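Local coordinates for coenzyme F420-dependent N(5),N(10)-methenyltetrahydromethanopterin reductase-related protein (Desulfurobacterium thermolithotrophum DSM 11699, PDB 6HUZ) that binds the iron-guanylylpyridinol cofactor as a bacterial paralog of [Fe]-hydrogenase and uses tetrahydrofolate derivatives as substrates, at residues Tyr6-Leu11 against Glu27-Gly32; Pro51-Val56 against Val69-Asp74; Ala78-Glu83 against Leu104-Glu109; Ile113-Thr118 against Phe142-Pro147. All blocks are in the same frame, centred on the assembly; numbering follows the deposited sequence.

How the contacts relate
From the N terminus, the four contacts close one after another, and none nests in or crosses another. Contact 1 closes a mainly helical loop between strand 2-6 and helix 32-41. Contact 2 follows across the excursion through helix 58-66, and F8 of contact 1 packs on its I53 and V56. Contact 3 closes a loop holding strand 84-87 and helix 95-103; its A78 meets T72 of contact 2, and L107 and L104 touch I113 of contact 4. Contact 4 closes the passage through helices 121-127 and 129-135. Contacts 2, 1 and 4 hold the cofactor in turn from guanine to iron, whereas contact 3 joins two connections of the same parallel sheet.

Contact 1: Tyr6-Leu11 against Glu27-Gly32; sequences YGFGSL and EPPYGG. With FE9 (iron-guanylyl pyridinol cofactor), chain B.
F8 reaches P29 with the far end of its ring. Its CB lies 4.0 Å from FE9 O3'. With CG anti to the backbone N (chi1 -167°), the ring leaves the cofactor behind; CE2 then comes 3.7 Å from P29 CB, and CZ also touches that carbon, the two side chains crossing at a slant. CD1 packs on I53, and CZ also on V56. P29 follows a cis peptide bond.

The rest of the contact is backbone against backbone, and its closeness depends on glycine. A beta carbon modelled on G9 would sit 2.6 Å from Y30 O, and one on G32 would clash with G7 O. Without one, G32 CA offers a C-H to G7 O at 3.5 Å, with an angle of 158° at the hydrogen. A water bridges the two segments by donating to Y30 O at 2.9 Å and, more weakly, to G9 O.

This glycine-rich turn after the first strand is characteristic of Rossmann-type domains. Here it holds the nucleotide part of the cofactor: G9 N donates to FE9 O3' and S10 N to FE9 O1P, each at 2.8 Å.

S10 OG caps the start of helix 11-17 by bonding Y13 N, and G31 is the N-cap of helix 32-41. F8 and P29 both pack on I60 and V64 of helix 58-66, while Y6, ending strand 2-6, lies against helices 75-79 and 95-103.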
# COMPACT_ATOMS: atom_id res chain seq x y z
N TYR A 6 -0.52 -27.02 19.65
CA TYR A 6 0.53 -27.75 18.95
C TYR A 6 1.73 -26.85 18.86
O TYR A 6 1.64 -25.85 18.19
CB TYR A 6 0.03 -28.16 17.56
CG TYR A 6 -0.88 -29.37 17.62
CD1 TYR A 6 -0.37 -30.66 17.64
CD2 TYR A 6 -2.26 -29.22 17.69
CE1 TYR A 6 -1.20 -31.77 17.75
CE2 TYR A 6 -3.10 -30.33 17.79
CZ TYR A 6 -2.57 -31.60 17.78
OH TYR A 6 -3.40 -32.70 17.89
N GLY A 7 2.83 -27.19 19.54
CA GLY A 7 4.05 -26.39 19.53
C GLY A 7 4.34 -25.70 20.85
O GLY A 7 3.50 -24.97 21.35
N PHE A 8 5.51 -25.94 21.44
CA PHE A 8 5.84 -25.32 22.73
C PHE A 8 6.18 -23.84 22.58
O PHE A 8 5.82 -23.04 23.45
CB PHE A 8 7.05 -26.04 23.37
CG PHE A 8 7.27 -25.71 24.83
CD1 PHE A 8 6.62 -26.41 25.84
CD2 PHE A 8 8.14 -24.68 25.20
CE1 PHE A 8 6.84 -26.12 27.19
CE2 PHE A 8 8.35 -24.38 26.54
CZ PHE A 8 7.71 -25.11 27.53
N GLY A 9 6.93 -23.53 21.53
CA GLY A 9 7.43 -22.20 21.21
C GLY A 9 8.94 -22.34 21.31
O GLY A 9 9.41 -23.11 22.15
N SER A 10 9.73 -21.64 20.48
CA SER A 10 11.18 -21.79 20.54
C SER A 10 11.86 -21.11 21.73
O SER A 10 12.02 -19.89 21.75
CB SER A 10 11.84 -21.34 19.26
OG SER A 10 13.24 -21.13 19.42
N LEU A 11 12.32 -21.88 22.70
CA LEU A 11 13.00 -21.33 23.87
C LEU A 11 14.23 -20.46 23.47
O LEU A 11 14.40 -19.35 23.97
CB LEU A 11 13.46 -22.46 24.79
CG LEU A 11 12.35 -23.17 25.56
CD1 LEU A 11 12.82 -24.53 26.06
CD2 LEU A 11 11.89 -22.34 26.74
N GLU A 27 8.42 -13.48 31.50
CA GLU A 27 9.47 -14.50 31.64
C GLU A 27 9.15 -15.71 30.83
O GLU A 27 7.97 -16.00 30.65
CB GLU A 27 9.48 -15.04 33.07
CG GLU A 27 9.91 -14.05 34.10
CD GLU A 27 10.02 -14.72 35.45
OE1 GLU A 27 11.16 -14.92 35.91
OE2 GLU A 27 8.96 -15.04 36.04
N PRO A 28 10.17 -16.50 30.43
CA PRO A 28 9.87 -17.74 29.70
C PRO A 28 9.05 -18.64 30.61
O PRO A 28 9.07 -18.48 31.84
CB PRO A 28 11.25 -18.31 29.34
CG PRO A 28 12.19 -17.67 30.27
CD PRO A 28 11.62 -16.32 30.61
N PRO A 29 8.28 -19.58 30.05
CA PRO A 29 8.16 -19.92 28.63
C PRO A 29 7.19 -19.03 27.86
O PRO A 29 6.13 -18.68 28.36
CB PRO A 29 7.70 -21.38 28.68
CG PRO A 29 6.79 -21.40 29.88
CD PRO A 29 7.47 -20.49 30.89
N TYR A 30 7.56 -18.69 26.64
CA TYR A 30 6.78 -17.85 25.75
C TYR A 30 6.20 -18.69 24.63
O TYR A 30 6.72 -19.77 24.34
CB TYR A 30 7.70 -16.79 25.12
CG TYR A 30 8.24 -15.78 26.11
CD1 TYR A 30 7.43 -14.79 26.65
CD2 TYR A 30 9.60 -15.75 26.43
CE1 TYR A 30 7.94 -13.81 27.50
CE2 TYR A 30 10.11 -14.80 27.30
CZ TYR A 30 9.28 -13.82 27.83
OH TYR A 30 9.80 -12.86 28.68
N GLY A 31 5.15 -18.19 23.99
CA GLY A 31 4.53 -18.87 22.86
C GLY A 31 3.40 -19.82 23.21
O GLY A 31 2.60 -19.53 24.09
N GLY A 32 3.34 -20.94 22.51
CA GLY A 32 2.31 -21.96 22.69
C GLY A 32 2.19 -22.42 24.12
O GLY A 32 1.08 -22.63 24.62
O2 FE9 B . 7.36 -15.74 16.52
FE FE9 B . 4.16 -15.32 16.51
C1F FE9 B . 4.42 -15.28 18.32
O1F FE9 B . 4.58 -15.25 19.44
C2F FE9 B . 2.94 -13.96 16.70
O2F FE9 B . 2.17 -13.14 16.83
C8 FE9 B . 2.81 -16.66 16.55
O18 FE9 B . 1.64 -16.41 16.79
C7 FE9 B . 3.22 -18.09 16.26
C6 FE9 B . 4.72 -18.10 16.25
N1 FE9 B . 5.36 -16.85 16.37
C5 FE9 B . 5.46 -19.36 16.14
C5M FE9 B . 4.71 -20.65 15.97
C4 FE9 B . 6.93 -19.31 16.15
C3 FE9 B . 7.61 -17.99 16.28
C3M FE9 B . 9.11 -17.86 16.32
C2 FE9 B . 6.76 -16.75 16.40
O3P FE9 B . 7.59 -20.49 15.97
P1 FE9 B . 8.28 -21.33 17.16
O1P FE9 B . 8.50 -20.45 18.30
O2P FE9 B . 9.74 -21.78 16.63
O5' FE9 B . 7.29 -22.53 17.49
C5' FE9 B . 7.10 -23.63 16.61
C4' FE9 B . 6.99 -24.86 17.50
O4' FE9 B . 6.63 -25.99 16.70
C1' FE9 B . 7.25 -27.13 17.27
C2' FE9 B . 8.62 -26.63 17.68
O2' FE9 B . 9.28 -27.45 18.65
C3' FE9 B . 8.30 -25.23 18.19
O3' FE9 B . 8.12 -25.19 19.60
N9A FE9 B . 7.21 -28.25 16.30
C4A FE9 B . 6.22 -29.10 16.28
N3A FE9 B . 5.12 -29.27 17.05
C2A FE9 B . 4.30 -30.30 16.80
N2A FE9 B . 3.19 -30.41 17.57
N1A FE9 B . 4.51 -31.21 15.83
C6A FE9 B . 5.60 -31.18 15.04
O6A FE9 B . 5.77 -32.01 14.13
C5A FE9 B . 6.53 -30.06 15.21
N7A FE9 B . 7.68 -29.66 14.65
C8A FE9 B . 8.08 -28.55 15.32
O HOH W 1 9.20 -21.31 24.52
O HOH W 2 5.70 -13.96 15.60

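Contact 2: Pro51-Val56 against Val69-Asp74. With FE9 (iron-guanylyl pyridinol cofactor), chain B.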
# COMPACT_ATOMS: atom_id res chain seq x y z
N PRO A 51 7.04 -32.45 19.54
CA PRO A 51 8.00 -33.56 19.49
C PRO A 51 9.26 -33.39 20.32
O PRO A 51 9.92 -34.37 20.62
CB PRO A 51 8.37 -33.63 17.99
CG PRO A 51 8.14 -32.28 17.49
CD PRO A 51 6.93 -31.77 18.24
N ASN A 52 9.61 -32.15 20.68
CA ASN A 52 10.83 -31.87 21.44
C ASN A 52 10.62 -31.52 22.91
O ASN A 52 11.46 -30.85 23.49
CB ASN A 52 11.61 -30.76 20.73
CG ASN A 52 11.70 -30.91 19.22
OD1 ASN A 52 12.58 -31.59 18.69
ND2 ASN A 52 10.80 -30.28 18.49
N ILE A 53 9.52 -31.99 23.52
CA ILE A 53 9.27 -31.73 24.94
C ILE A 53 10.48 -32.13 25.84
O ILE A 53 10.74 -31.48 26.84
CB ILE A 53 7.98 -32.51 25.37
CG1 ILE A 53 6.70 -31.70 25.04
CG2 ILE A 53 8.02 -32.92 26.81
CD1 ILE A 53 6.61 -30.31 25.63
N ASP A 54 11.20 -33.20 25.49
CA ASP A 54 12.35 -33.61 26.31
C ASP A 54 13.53 -32.61 26.28
O ASP A 54 14.41 -32.70 27.13
CB ASP A 54 12.81 -35.03 25.94
CG ASP A 54 11.92 -36.12 26.51
OD1 ASP A 54 10.84 -35.78 27.05
OD2 ASP A 54 12.31 -37.30 26.43
N LYS A 55 13.54 -31.66 25.34
CA LYS A 55 14.61 -30.66 25.28
C LYS A 55 14.28 -29.46 26.20
O LYS A 55 15.16 -28.65 26.49
CB LYS A 55 14.83 -30.18 23.84
CG LYS A 55 15.51 -31.22 22.96
CD LYS A 55 15.56 -30.82 21.49
CE LYS A 55 15.53 -32.01 20.55
NZ LYS A 55 16.34 -31.76 19.32
N VAL A 56 13.01 -29.35 26.66
CA VAL A 56 12.59 -28.26 27.53
C VAL A 56 13.21 -28.50 28.91
O VAL A 56 13.03 -29.58 29.48
CB VAL A 56 11.04 -28.21 27.65
CG1 VAL A 56 10.60 -27.13 28.65
CG2 VAL A 56 10.40 -27.97 26.29
N VAL A 69 -1.44 -28.45 32.46
CA VAL A 69 -1.21 -28.78 31.05
C VAL A 69 -0.65 -30.19 30.92
O VAL A 69 0.32 -30.55 31.58
CB VAL A 69 -0.24 -27.78 30.37
CG1 VAL A 69 0.12 -28.23 28.95
CG2 VAL A 69 -0.83 -26.37 30.33
N LYS A 70 -1.25 -30.99 30.03
CA LYS A 70 -0.81 -32.35 29.78
C LYS A 70 0.22 -32.28 28.66
O LYS A 70 -0.11 -31.84 27.55
CB LYS A 70 -1.99 -33.23 29.35
CG LYS A 70 -2.64 -33.96 30.51
CD LYS A 70 -3.95 -34.64 30.11
CE LYS A 70 -3.74 -35.74 29.09
NZ LYS A 70 -4.92 -36.64 28.98
N LEU A 71 1.47 -32.67 28.91
CA LEU A 71 2.47 -32.61 27.83
C LEU A 71 2.60 -33.94 27.12
O LEU A 71 2.58 -34.99 27.78
CB LEU A 71 3.85 -32.21 28.38
CG LEU A 71 3.92 -30.86 29.08
CD1 LEU A 71 5.29 -30.64 29.67
CD2 LEU A 71 3.58 -29.72 28.10
N THR A 72 2.78 -33.90 25.79
CA THR A 72 2.95 -35.11 24.97
C THR A 72 3.74 -34.81 23.68
O THR A 72 3.88 -33.65 23.30
CB THR A 72 1.59 -35.70 24.59
OG1 THR A 72 1.81 -36.90 23.85
CG2 THR A 72 0.74 -34.73 23.75
N THR A 73 4.27 -35.87 23.02
CA THR A 73 5.01 -35.76 21.75
C THR A 73 4.18 -36.38 20.61
O THR A 73 4.58 -36.31 19.45
CB THR A 73 6.38 -36.50 21.80
OG1 THR A 73 6.17 -37.91 21.96
CG2 THR A 73 7.31 -35.97 22.89
N ASP A 74 3.03 -36.99 20.95
CA ASP A 74 2.13 -37.66 20.01
C ASP A 74 1.03 -36.72 19.54
O ASP A 74 0.07 -36.46 20.28
CB ASP A 74 1.54 -38.90 20.71
CG ASP A 74 0.90 -39.93 19.79
OD1 ASP A 74 0.50 -39.55 18.66
OD2 ASP A 74 0.79 -41.11 20.20
O2 FE9 B . 7.36 -15.74 16.52
FE FE9 B . 4.16 -15.32 16.51
C1F FE9 B . 4.42 -15.28 18.32
O1F FE9 B . 4.58 -15.25 19.44
C2F FE9 B . 2.94 -13.96 16.70
O2F FE9 B . 2.17 -13.14 16.83
C8 FE9 B . 2.81 -16.66 16.55
O18 FE9 B . 1.64 -16.41 16.79
C7 FE9 B . 3.22 -18.09 16.26
C6 FE9 B . 4.72 -18.10 16.25
N1 FE9 B . 5.36 -16.85 16.37
C5 FE9 B . 5.46 -19.36 16.14
C5M FE9 B . 4.71 -20.65 15.97
C4 FE9 B . 6.93 -19.31 16.15
C3 FE9 B . 7.61 -17.99 16.28
C3M FE9 B . 9.11 -17.86 16.32
C2 FE9 B . 6.76 -16.75 16.40
O3P FE9 B . 7.59 -20.49 15.97
P1 FE9 B . 8.28 -21.33 17.16
O1P FE9 B . 8.50 -20.45 18.30
O2P FE9 B . 9.74 -21.78 16.63
O5' FE9 B . 7.29 -22.53 17.49
C5' FE9 B . 7.10 -23.63 16.61
C4' FE9 B . 6.99 -24.86 17.50
O4' FE9 B . 6.63 -25.99 16.70
C1' FE9 B . 7.25 -27.13 17.27
C2' FE9 B . 8.62 -26.63 17.68
O2' FE9 B . 9.28 -27.45 18.65
C3' FE9 B . 8.30 -25.23 18.19
O3' FE9 B . 8.12 -25.19 19.60
N9A FE9 B . 7.21 -28.25 16.30
C4A FE9 B . 6.22 -29.10 16.28
N3A FE9 B . 5.12 -29.27 17.05
C2A FE9 B . 4.30 -30.30 16.80
N2A FE9 B . 3.19 -30.41 17.57
N1A FE9 B . 4.51 -31.21 15.83
C6A FE9 B . 5.60 -31.18 15.04
O6A FE9 B . 5.77 -32.01 14.13
C5A FE9 B . 6.53 -30.06 15.21
N7A FE9 B . 7.68 -29.66 14.65
C8A FE9 B . 8.08 -28.55 15.32
O HOH W 2 5.70 -13.96 15.60
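Van der Waals packing joins the segments, with I53 and L71 as its apolar pair: the two side chains cross at an angle, I53 CD1 lying 4.0 Å from L71 CD2. I53 CG1, anti to its carbonyl carbon at chi1 -85°, extends the contact to the strand backbone, 3.8 Å from T72 O. Beside it, T73 CG2 rests 3.8 Å from P51 O.

Hydrogen bonding shapes each segment separately. T72 OG1 accepts D74 N at 3.1 Å and an N-H...O angle of 169°, forming an ST turn that carries the chain out of strand 70-72. D74 then serves as N-cap of helix 75-79, its OD1 taking the N-H of E77. On the other segment, K55 N bonds N52 O at 2.9 Å within a short 3-10 turn.

Ligand contacts come from P51 and N52. P51 sets its ring against the guanine, with CD 3.3 Å from FE9 N3A, and N52 ND2 gives a weak bond to FE9 O2' at 3.2 Å.

D50, just before P51, also hydrogen-bonds the cofactor through OD2. It recalls the acidic residue that many NAD-binding Rossmann domains carry at the end of the second strand; here strands 45-49 and 70-72 are joined by a beta-alpha-beta crossover through helix 58-66.

Contact 3: Ala78-Glu83 against Leu104-Glu109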
# COMPACT_ATOMS: atom_id res chain seq x y z
N ALA A 78 -2.90 -36.54 20.72
CA ALA A 78 -3.28 -35.24 21.26
C ALA A 78 -4.54 -34.68 20.59
O ALA A 78 -5.22 -33.85 21.19
CB ALA A 78 -2.13 -34.26 21.06
N ALA A 79 -4.86 -35.13 19.37
CA ALA A 79 -6.04 -34.65 18.64
C ALA A 79 -7.36 -35.32 19.05
O ALA A 79 -8.41 -34.70 18.96
CB ALA A 79 -5.83 -34.85 17.15
N LYS A 80 -7.29 -36.58 19.48
CA LYS A 80 -8.42 -37.44 19.86
C LYS A 80 -9.59 -36.77 20.59
O LYS A 80 -10.74 -37.04 20.22
CB LYS A 80 -7.95 -38.65 20.66
CG LYS A 80 -6.87 -39.50 19.95
CD LYS A 80 -7.44 -40.60 19.07
CE LYS A 80 -6.32 -41.40 18.44
NZ LYS A 80 -6.61 -42.86 18.42
N GLU A 81 -9.37 -35.94 21.62
CA GLU A 81 -10.54 -35.31 22.28
C GLU A 81 -10.56 -33.78 22.07
O GLU A 81 -11.35 -33.08 22.70
CB GLU A 81 -10.61 -35.61 23.79
CG GLU A 81 -10.12 -36.98 24.20
CD GLU A 81 -9.92 -37.06 25.70
OE1 GLU A 81 -10.82 -37.59 26.39
OE2 GLU A 81 -8.87 -36.59 26.19
N ALA A 82 -9.70 -33.27 21.20
CA ALA A 82 -9.57 -31.86 20.95
C ALA A 82 -10.77 -31.17 20.25
O ALA A 82 -11.10 -31.52 19.12
CB ALA A 82 -8.29 -31.61 20.16
N GLU A 83 -11.40 -30.19 20.93
CA GLU A 83 -12.51 -29.41 20.36
C GLU A 83 -11.89 -28.23 19.61
O GLU A 83 -12.49 -27.70 18.67
CB GLU A 83 -13.40 -28.83 21.45
CG GLU A 83 -14.29 -29.81 22.16
CD GLU A 83 -14.94 -29.08 23.30
OE1 GLU A 83 -14.61 -29.38 24.47
OE2 GLU A 83 -15.76 -28.17 23.03
N LEU A 104 -6.29 -34.28 11.23
CA LEU A 104 -7.62 -34.12 10.64
C LEU A 104 -8.61 -35.31 10.85
O LEU A 104 -9.76 -35.07 11.19
CB LEU A 104 -7.46 -33.79 9.14
CG LEU A 104 -8.65 -33.24 8.41
CD1 LEU A 104 -9.01 -31.86 8.92
CD2 LEU A 104 -8.35 -33.15 6.93
N PRO A 105 -8.22 -36.59 10.67
CA PRO A 105 -9.21 -37.67 10.87
C PRO A 105 -9.53 -38.00 12.33
O PRO A 105 -10.48 -38.75 12.57
CB PRO A 105 -8.56 -38.90 10.21
CG PRO A 105 -7.16 -38.53 9.90
CD PRO A 105 -6.90 -37.11 10.26
N TYR A 106 -8.74 -37.48 13.28
CA TYR A 106 -8.91 -37.78 14.70
C TYR A 106 -9.62 -36.72 15.54
O TYR A 106 -10.05 -37.04 16.63
CB TYR A 106 -7.54 -38.02 15.31
CG TYR A 106 -6.78 -39.14 14.62
CD1 TYR A 106 -6.94 -40.46 15.01
CD2 TYR A 106 -5.90 -38.87 13.58
CE1 TYR A 106 -6.24 -41.49 14.40
CE2 TYR A 106 -5.18 -39.89 12.95
CZ TYR A 106 -5.36 -41.21 13.37
OH TYR A 106 -4.68 -42.26 12.80
N LEU A 107 -9.74 -35.47 15.05
CA LEU A 107 -10.39 -34.41 15.82
C LEU A 107 -11.85 -34.77 16.06
O LEU A 107 -12.45 -35.47 15.25
CB LEU A 107 -10.24 -33.05 15.10
CG LEU A 107 -8.79 -32.55 14.99
CD1 LEU A 107 -8.66 -31.40 13.95
CD2 LEU A 107 -8.24 -32.14 16.34
N VAL A 108 -12.42 -34.32 17.19
CA VAL A 108 -13.81 -34.63 17.52
C VAL A 108 -14.75 -33.98 16.54
O VAL A 108 -14.38 -32.99 15.89
CB VAL A 108 -14.22 -34.26 18.97
CG1 VAL A 108 -13.24 -34.84 19.98
CG2 VAL A 108 -14.37 -32.75 19.16
N GLU A 109 -15.97 -34.51 16.41
CA GLU A 109 -16.92 -33.90 15.48
C GLU A 109 -17.09 -32.40 15.82
O GLU A 109 -17.13 -32.04 17.00
CB GLU A 109 -18.26 -34.65 15.51
CG GLU A 109 -19.21 -34.26 14.39
CD GLU A 109 -18.96 -34.94 13.05
OE1 GLU A 109 -18.07 -35.82 12.98
OE2 GLU A 109 -19.66 -34.59 12.07
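A79 O accepts the N-H of A82 at 3.0 Å, and across the contact L107 CD2 lies 3.7 Å from the same oxygen. The bond closes a type I beta turn, A79 to A82, that leads from helix 75-79 into strand 84-87 of the Rossmann-type sheet. The opposing segment 104-109 runs from helix 95-103 toward strand 112-115, making this a meeting of two connections that each feed a parallel strand.

L107 CD2 is shared by the two alanines of the turn, reaching A79 CB at 3.7 Å and A82 CB at 3.9 Å. Their small side chains let the leucine methyl settle close to the turn backbone. On the outer side, K80 and Y106 run alongside each other and point the same way. A bend at chi2 (-89°) helps lay the lysine chain along the tyrosine, CE coming 3.6 Å from Y106 CD1, while NZ makes its salt bridge with E77.

V108 lays its two methyls against successive parts of the backbone, CG1 at K80 and E81, CG2 at A82 and E83. Cutting V108 back to alanine removes both methyls and would probably open a gap against the backbone of K80, E81 and A82. Burial has a polar cost: A82 O and V108 N are covered by the contact and find no partner in the model. Beyond it, R137 NH1 bonds L107 O, and E83 OE2 pairs with K179.

V108 CG1, anti to its carbonyl carbon at chi1 -52°, presses to 3.3 Å from K80 O, and CG2 stands 3.5 Å from A82 O.

Contact 4: Ile113-Thr118 against Phe142-Pro147. With FE9 (iron-guanylyl pyridinol cofactor), chain B.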
# COMPACT_ATOMS: atom_id res chain seq x y z
N ILE A 113 -9.86 -25.97 13.72
CA ILE A 113 -8.40 -25.93 13.60
C ILE A 113 -8.05 -24.44 13.50
O ILE A 113 -8.64 -23.74 12.68
CB ILE A 113 -7.93 -26.71 12.34
CG1 ILE A 113 -8.03 -28.22 12.58
CG2 ILE A 113 -6.51 -26.30 11.93
CD1 ILE A 113 -7.88 -29.08 11.31
N CYS A 114 -7.10 -23.95 14.33
CA CYS A 114 -6.70 -22.55 14.34
C CYS A 114 -5.26 -22.38 14.00
O CYS A 114 -4.43 -23.09 14.56
CB CYS A 114 -6.97 -21.91 15.69
SG CYS A 114 -8.69 -21.96 16.21
N THR A 115 -4.93 -21.40 13.12
CA THR A 115 -3.53 -21.16 12.83
C THR A 115 -3.14 -19.96 13.68
O THR A 115 -4.01 -19.31 14.29
CB THR A 115 -3.27 -20.95 11.36
OG1 THR A 115 -4.09 -19.89 10.85
CG2 THR A 115 -3.45 -22.26 10.56
N THR A 116 -1.84 -19.70 13.77
CA THR A 116 -1.30 -18.55 14.51
C THR A 116 -0.55 -17.67 13.44
O THR A 116 -0.86 -17.77 12.26
CB THR A 116 -0.45 -19.03 15.68
OG1 THR A 116 0.67 -19.76 15.18
CG2 THR A 116 -1.25 -19.87 16.66
N CYS A 117 0.41 -16.85 13.83
CA CYS A 117 1.14 -15.98 12.90
C CYS A 117 1.92 -16.71 11.82
O CYS A 117 2.29 -16.07 10.85
CB CYS A 117 2.07 -15.04 13.66
SG CYS A 117 3.66 -15.82 14.13
N THR A 118 2.24 -18.00 11.98
CA THR A 118 3.04 -18.72 10.98
C THR A 118 2.31 -19.32 9.78
O THR A 118 2.96 -19.94 8.94
CB THR A 118 3.80 -19.86 11.70
OG1 THR A 118 2.84 -20.69 12.36
CG2 THR A 118 4.82 -19.31 12.71
N PHE A 142 -12.38 -23.86 10.45
CA PHE A 142 -11.06 -23.23 10.28
C PHE A 142 -11.09 -21.80 10.69
O PHE A 142 -11.91 -21.05 10.18
CB PHE A 142 -10.61 -23.32 8.82
CG PHE A 142 -10.34 -24.75 8.45
CD1 PHE A 142 -11.36 -25.58 8.02
CD2 PHE A 142 -9.07 -25.29 8.60
CE1 PHE A 142 -11.10 -26.90 7.69
CE2 PHE A 142 -8.83 -26.61 8.29
CZ PHE A 142 -9.84 -27.40 7.84
N SER A 143 -10.22 -21.41 11.61
CA SER A 143 -10.17 -20.02 12.09
C SER A 143 -8.78 -19.77 12.65
O SER A 143 -7.83 -20.44 12.22
CB SER A 143 -11.24 -19.79 13.15
OG SER A 143 -11.29 -18.45 13.58
N THR A 144 -8.62 -18.81 13.57
CA THR A 144 -7.31 -18.47 14.11
C THR A 144 -7.37 -18.07 15.57
O THR A 144 -8.40 -17.67 16.08
CB THR A 144 -6.67 -17.18 13.38
OG1 THR A 144 -7.42 -15.98 13.63
CG2 THR A 144 -6.52 -17.33 11.86
N MET A 145 -6.21 -18.18 16.23
CA MET A 145 -6.05 -17.74 17.61
C MET A 145 -4.72 -17.02 17.50
O MET A 145 -3.74 -17.40 18.13
CB MET A 145 -6.05 -18.91 18.61
CG MET A 145 -7.48 -19.37 18.99
SD MET A 145 -8.54 -18.17 19.85
CE MET A 145 -7.82 -18.14 21.42
N HIS A 146 -4.69 -15.96 16.66
CA HIS A 146 -3.50 -15.18 16.40
C HIS A 146 -3.25 -14.24 17.59
O HIS A 146 -4.05 -13.34 17.84
CB HIS A 146 -3.63 -14.41 15.08
CG HIS A 146 -2.33 -13.89 14.58
ND1 HIS A 146 -1.43 -13.26 15.42
CD2 HIS A 146 -1.83 -13.88 13.32
CE1 HIS A 146 -0.42 -12.89 14.66
NE2 HIS A 146 -0.61 -13.26 13.39
N PRO A 147 -2.14 -14.47 18.33
CA PRO A 147 -1.84 -13.62 19.50
C PRO A 147 -1.48 -12.18 19.17
O PRO A 147 -1.64 -11.33 20.05
CB PRO A 147 -0.69 -14.35 20.19
CG PRO A 147 -0.06 -15.19 19.15
CD PRO A 147 -1.10 -15.51 18.12
O2 FE9 B . 7.36 -15.74 16.52
FE FE9 B . 4.16 -15.32 16.51
C1F FE9 B . 4.42 -15.28 18.32
O1F FE9 B . 4.58 -15.25 19.44
C2F FE9 B . 2.94 -13.96 16.70
O2F FE9 B . 2.17 -13.14 16.83
C8 FE9 B . 2.81 -16.66 16.55
O18 FE9 B . 1.64 -16.41 16.79
C7 FE9 B . 3.22 -18.09 16.26
C6 FE9 B . 4.72 -18.10 16.25
N1 FE9 B . 5.36 -16.85 16.37
C5 FE9 B . 5.46 -19.36 16.14
C5M FE9 B . 4.71 -20.65 15.97
C4 FE9 B . 6.93 -19.31 16.15
C3 FE9 B . 7.61 -17.99 16.28
C3M FE9 B . 9.11 -17.86 16.32
C2 FE9 B . 6.76 -16.75 16.40
O3P FE9 B . 7.59 -20.49 15.97
P1 FE9 B . 8.28 -21.33 17.16
O1P FE9 B . 8.50 -20.45 18.30
O2P FE9 B . 9.74 -21.78 16.63
O5' FE9 B . 7.29 -22.53 17.49
C5' FE9 B . 7.10 -23.63 16.61
C4' FE9 B . 6.99 -24.86 17.50
O4' FE9 B . 6.63 -25.99 16.70
C1' FE9 B . 7.25 -27.13 17.27
C2' FE9 B . 8.62 -26.63 17.68
O2' FE9 B . 9.28 -27.45 18.65
C3' FE9 B . 8.30 -25.23 18.19
O3' FE9 B . 8.12 -25.19 19.60
N9A FE9 B . 7.21 -28.25 16.30
C4A FE9 B . 6.22 -29.10 16.28
N3A FE9 B . 5.12 -29.27 17.05
C2A FE9 B . 4.30 -30.30 16.80
N2A FE9 B . 3.19 -30.41 17.57
N1A FE9 B . 4.51 -31.21 15.83
C6A FE9 B . 5.60 -31.18 15.04
O6A FE9 B . 5.77 -32.01 14.13
C5A FE9 B . 6.53 -30.06 15.21
N7A FE9 B . 7.68 -29.66 14.65
C8A FE9 B . 8.08 -28.55 15.32
O HOH W 2 5.70 -13.96 15.60
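Strands 113-115 and 142-144 run parallel with a 39° angle between their axes, bonded by S143 N to I113 O (3.0 Å), T115 N to S143 O (3.2 Å) and M145 N to T115 O (3.1 Å). The last bond is nearly linear with its carbonyl, at a C=O...N angle of 168°.

On one face I113 and F142 lie side by side, CD1 of the isoleucine 4.0 Å from ring atom CE2. On the other, C114 SG meets M145 CG at 4.0 Å.

Past the strands the two chains reach the iron site. C117 SG coordinates the iron, FE9 FE, at 2.5 Å. C117 N donates to FE9 O18. H146 turns its ring, with CG anti to the backbone N (chi1 -165°), so that C117 N lies over one face, toward the rim, and NE2 comes 3.2 Å from C117 CB. NE2 bonds D204 OD1, while ND1 bonds A148 N, fixing the ring's rotation. Replacing H146 with alanine would probably leave D204 OD1 and A148 N without these mates and uncover the backbone of the iron-binding cysteine. Methenyltetrahydrofolate also touches C117.

Strand 141-144 is outermost in the six-stranded sheet, and 112-115 is flanked on its other side by 84-87. Helix 121-127 covers T115 and F142, helix 174-186 covers C114 and S143, and strand 158-163 takes the hydroxyls of S143 and T144.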